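PDB 6DRU: glycosyl hydrolases family 31 family protein from Aspergillus niger, which catalyses the hydrolytic release of alpha-xylose from the non-reducing terminal glucose of xyloglucan oligosaccharides, as a family 31 glycoside hydrolase. Local coordinates for residues A[177-182]-A[189-194]. Residues are numbered along the deposited sequence; the frame is centred on the assembly and turned at random.
Sequences PTPVFM and FIWNMP
Phe181 and Phe189 sit across from each other as an antiparallel hydrogen-bonded pair and show how a hairpin can be fastened by paired backbone bonds, with one ring against the other residue's CB. Phe181 N donates to Phe189 O at 3.2 Å, and Phe189 N to Phe181 O at 3.0 Å. Phe181 CE2 lies 3.4 Å from Phe189 CB, because Phe181 CG sits between its backbone N and carbonyl carbon (chi1 73°) and the ring tips toward the partner strand. Phe189 turns the other way, CG anti to the backbone N (chi1 -172°), which carries its ring away from strand 176-183; the rings are slid apart, planes at 28°, with little overlap. One residue along, Val180 and Ile190 form the non-hydrogen-bonded pair on the reverse face, their CG2 methyls side by side at 3.9 Å. Strands 176-183 and 187-191 make a beta hairpin within the large mixed sheet of the beta-rich N-terminal region of family 31 enzymes, flanked by strands 149-151 and 216-222. Beyond Val180 and Ile190, Trp191 N reaches Pro179 O in a nearly straight bond of 3.0 Å. Pro179, centre of an inverse gamma turn, sets its CG at the indole edge and its CB 3.5 Å from Trp191 CB. Farther out, Phe208 meets the rings of Phe189 and Trp191, and Phe201 packs edge-to-face with Phe181; on the face bearing Ile190, Val180 touches Thr508 of helix 492-508.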
ATOM      1  N   PRO A 177      20.352  15.742  -6.160  1.00 62.10           N
ATOM      2  CA  PRO A 177      19.628  16.560  -5.176  1.00 60.74           C
ATOM      3  C   PRO A 177      20.086  16.238  -3.761  1.00 63.70           C
ATOM      4  O   PRO A 177      20.062  15.082  -3.332  1.00 76.93           O
ATOM      5  CB  PRO A 177      18.163  16.173  -5.401  1.00 61.35           C
ATOM      6  CG  PRO A 177      18.230  14.798  -5.976  1.00 59.34           C
ATOM      7  CD  PRO A 177      19.476  14.755  -6.811  1.00 59.38           C
ATOM      8  N   THR A 178      20.507  17.273  -3.038  1.00 56.58           N
ATOM      9  CA  THR A 178      20.996  17.118  -1.675  1.00 56.41           C
ATOM     10  C   THR A 178      20.403  18.213  -0.797  1.00 55.44           C
ATOM     11  O   THR A 178      20.657  19.399  -1.033  1.00 57.29           O
ATOM     12  CB  THR A 178      22.524  17.167  -1.639  1.00 63.52           C
ATOM     13  OG1 THR A 178      23.059  16.146  -2.492  1.00 57.86           O
ATOM     14  CG2 THR A 178      23.035  16.951  -0.222  1.00 62.96           C
ATOM     15  N   PRO A 179      19.621  17.863   0.224  1.00 59.99           N
ATOM     16  CA  PRO A 179      18.920  18.883   1.026  1.00 56.37           C
ATOM     17  C   PRO A 179      19.836  19.577   2.033  1.00 57.54           C
ATOM     18  O   PRO A 179      19.669  19.472   3.251  1.00 57.58           O
ATOM     19  CB  PRO A 179      17.814  18.061   1.697  1.00 49.22           C
ATOM     20  CG  PRO A 179      18.427  16.715   1.880  1.00 54.36           C
ATOM     21  CD  PRO A 179      19.326  16.496   0.687  1.00 61.67           C
ATOM     22  N   VAL A 180      20.821  20.305   1.514  1.00 53.55           N
ATOM     23  CA  VAL A 180      21.688  21.172   2.305  1.00 55.79           C
ATOM     24  C   VAL A 180      21.722  22.516   1.592  1.00 55.51           C
ATOM     25  O   VAL A 180      22.230  22.610   0.468  1.00 60.76           O
ATOM     26  CB  VAL A 180      23.105  20.600   2.461  1.00 52.75           C
ATOM     27  CG1 VAL A 180      24.017  21.620   3.126  1.00 43.31           C
ATOM     28  CG2 VAL A 180      23.075  19.308   3.258  1.00 48.29           C
ATOM     29  N   PHE A 181      21.179  23.552   2.228  1.00 51.39           N
ATOM     30  CA  PHE A 181      21.093  24.851   1.582  1.00 57.99           C
ATOM     31  C   PHE A 181      21.413  25.964   2.567  1.00 57.91           C
ATOM     32  O   PHE A 181      21.255  25.808   3.781  1.00 55.05           O
ATOM     33  CB  PHE A 181      19.705  25.086   0.961  1.00 58.17           C
ATOM     34  CG  PHE A 181      18.612  25.342   1.966  1.00 55.74           C
ATOM     35  CD1 PHE A 181      18.283  26.638   2.341  1.00 55.91           C
ATOM     36  CD2 PHE A 181      17.890  24.294   2.508  1.00 55.08           C
ATOM     37  CE1 PHE A 181      17.271  26.878   3.253  1.00 51.99           C
ATOM     38  CE2 PHE A 181      16.874  24.529   3.416  1.00 56.83           C
ATOM     39  CZ  PHE A 181      16.567  25.824   3.791  1.00 49.21           C
ATOM     40  N   MET A 182      21.874  27.088   2.023  1.00 59.08           N
ATOM     41  CA  MET A 182      22.060  28.324   2.768  1.00 60.38           C
ATOM     42  C   MET A 182      21.008  29.335   2.336  1.00 56.91           C
ATOM     43  O   MET A 182      20.625  29.385   1.163  1.00 55.00           O
ATOM     44  CB  MET A 182      23.452  28.919   2.538  1.00 54.45           C
ATOM     45  CG  MET A 182      24.611  28.037   2.955  1.00 59.49           C
ATOM     46  SD  MET A 182      26.187  28.882   2.712  1.00 57.41           S
ATOM     47  CE  MET A 182      26.062  29.356   0.988  1.00 54.08           C
ATOM     48  N   PHE A 189      20.570  24.940   6.613  1.00 57.66           N
ATOM     49  CA  PHE A 189      19.602  23.914   6.978  1.00 57.76           C
ATOM     50  C   PHE A 189      20.017  22.592   6.353  1.00 51.05           C
ATOM     51  O   PHE A 189      20.379  22.548   5.173  1.00 56.50           O
ATOM     52  CB  PHE A 189      18.196  24.320   6.514  1.00 56.27           C
ATOM     53  CG  PHE A 189      17.093  23.423   7.008  1.00 59.31           C
ATOM     54  CD1 PHE A 189      16.766  22.260   6.329  1.00 57.68           C
ATOM     55  CD2 PHE A 189      16.363  23.759   8.136  1.00 55.09           C
ATOM     56  CE1 PHE A 189      15.746  21.440   6.774  1.00 53.44           C
ATOM     57  CE2 PHE A 189      15.340  22.944   8.586  1.00 53.97           C
ATOM     58  CZ  PHE A 189      15.032  21.783   7.904  1.00 53.87           C
ATOM     59  N   ILE A 190      19.965  21.521   7.143  1.00 52.69           N
ATOM     60  CA  ILE A 190      20.321  20.180   6.693  1.00 51.43           C
ATOM     61  C   ILE A 190      19.154  19.252   6.991  1.00 56.23           C
ATOM     62  O   ILE A 190      18.782  19.070   8.155  1.00 54.54           O
ATOM     63  CB  ILE A 190      21.599  19.661   7.372  1.00 50.47           C
ATOM     64  CG1 ILE A 190      22.763  20.618   7.132  1.00 46.02           C
ATOM     65  CG2 ILE A 190      21.942  18.265   6.864  1.00 46.00           C
ATOM     66  CD1 ILE A 190      24.034  20.217   7.850  1.00 50.19           C
ATOM     67  N   TRP A 191      18.579  18.668   5.941  1.00 63.30           N
ATOM     68  CA  TRP A 191      17.533  17.651   6.064  1.00 62.26           C
ATOM     69  C   TRP A 191      18.236  16.300   6.113  1.00 57.43           C
ATOM     70  O   TRP A 191      18.489  15.666   5.087  1.00 63.53           O
ATOM     71  CB  TRP A 191      16.551  17.775   4.905  1.00 57.16           C
ATOM     72  CG  TRP A 191      15.393  16.812   4.876  1.00 62.46           C
ATOM     73  CD1 TRP A 191      15.254  15.730   4.057  1.00 60.59           C
ATOM     74  CD2 TRP A 191      14.195  16.874   5.662  1.00 60.44           C
ATOM     75  NE1 TRP A 191      14.054  15.105   4.292  1.00 51.13           N
ATOM     76  CE2 TRP A 191      13.386  15.787   5.274  1.00 51.72           C
ATOM     77  CE3 TRP A 191      13.732  17.735   6.662  1.00 65.44           C
ATOM     78  CZ2 TRP A 191      12.143  15.537   5.852  1.00 50.75           C
ATOM     79  CZ3 TRP A 191      12.495  17.485   7.234  1.00 60.42           C
ATOM     80  CH2 TRP A 191      11.715  16.396   6.825  1.00 50.75           C
ATOM     81  N   ASN A 192      18.572  15.862   7.329  1.00 51.14           N
ATOM     82  CA  ASN A 192      19.394  14.668   7.550  1.00 57.73           C
ATOM     83  C   ASN A 192      18.539  13.410   7.387  1.00 65.64           C
ATOM     84  O   ASN A 192      18.187  12.716   8.344  1.00 63.27           O
ATOM     85  CB  ASN A 192      20.046  14.727   8.925  1.00 58.92           C
ATOM     86  CG  ASN A 192      21.050  13.612   9.144  1.00 63.57           C
ATOM     87  OD1 ASN A 192      21.645  13.097   8.197  1.00 61.39           O
ATOM     88  ND2 ASN A 192      21.243  13.230  10.401  1.00 68.32           N
ATOM     89  N   MET A 193      18.210  13.113   6.128  1.00 61.28           N
ATOM     90  CA  MET A 193      17.311  12.017   5.796  1.00 55.09           C
ATOM     91  C   MET A 193      17.816  11.302   4.547  1.00 61.37           C
ATOM     92  O   MET A 193      18.131  11.965   3.543  1.00 63.77           O
ATOM     93  CB  MET A 193      15.884  12.526   5.573  1.00 63.75           C
ATOM     94  CG  MET A 193      15.315  13.330   6.731  1.00 48.32           C
ATOM     95  SD  MET A 193      14.714  12.287   8.069  1.00 60.38           S
ATOM     96  CE  MET A 193      13.132  11.778   7.402  1.00 62.02           C
ATOM     97  N   PRO A 194      17.916   9.972   4.569  1.00 57.85           N
ATOM     98  CA  PRO A 194      18.301   9.222   3.368  1.00 61.20           C
ATOM     99  C   PRO A 194      17.145   8.843   2.455  1.00 51.36           C
ATOM    100  O   PRO A 194      17.385   8.215   1.418  1.00 51.99           O
ATOM    101  CB  PRO A 194      18.941   7.965   3.968  1.00 56.59           C
ATOM    102  CG  PRO A 194      18.155   7.732   5.209  1.00 42.71           C
ATOM    103  CD  PRO A 194      17.786   9.096   5.746  1.00 56.48           C
TER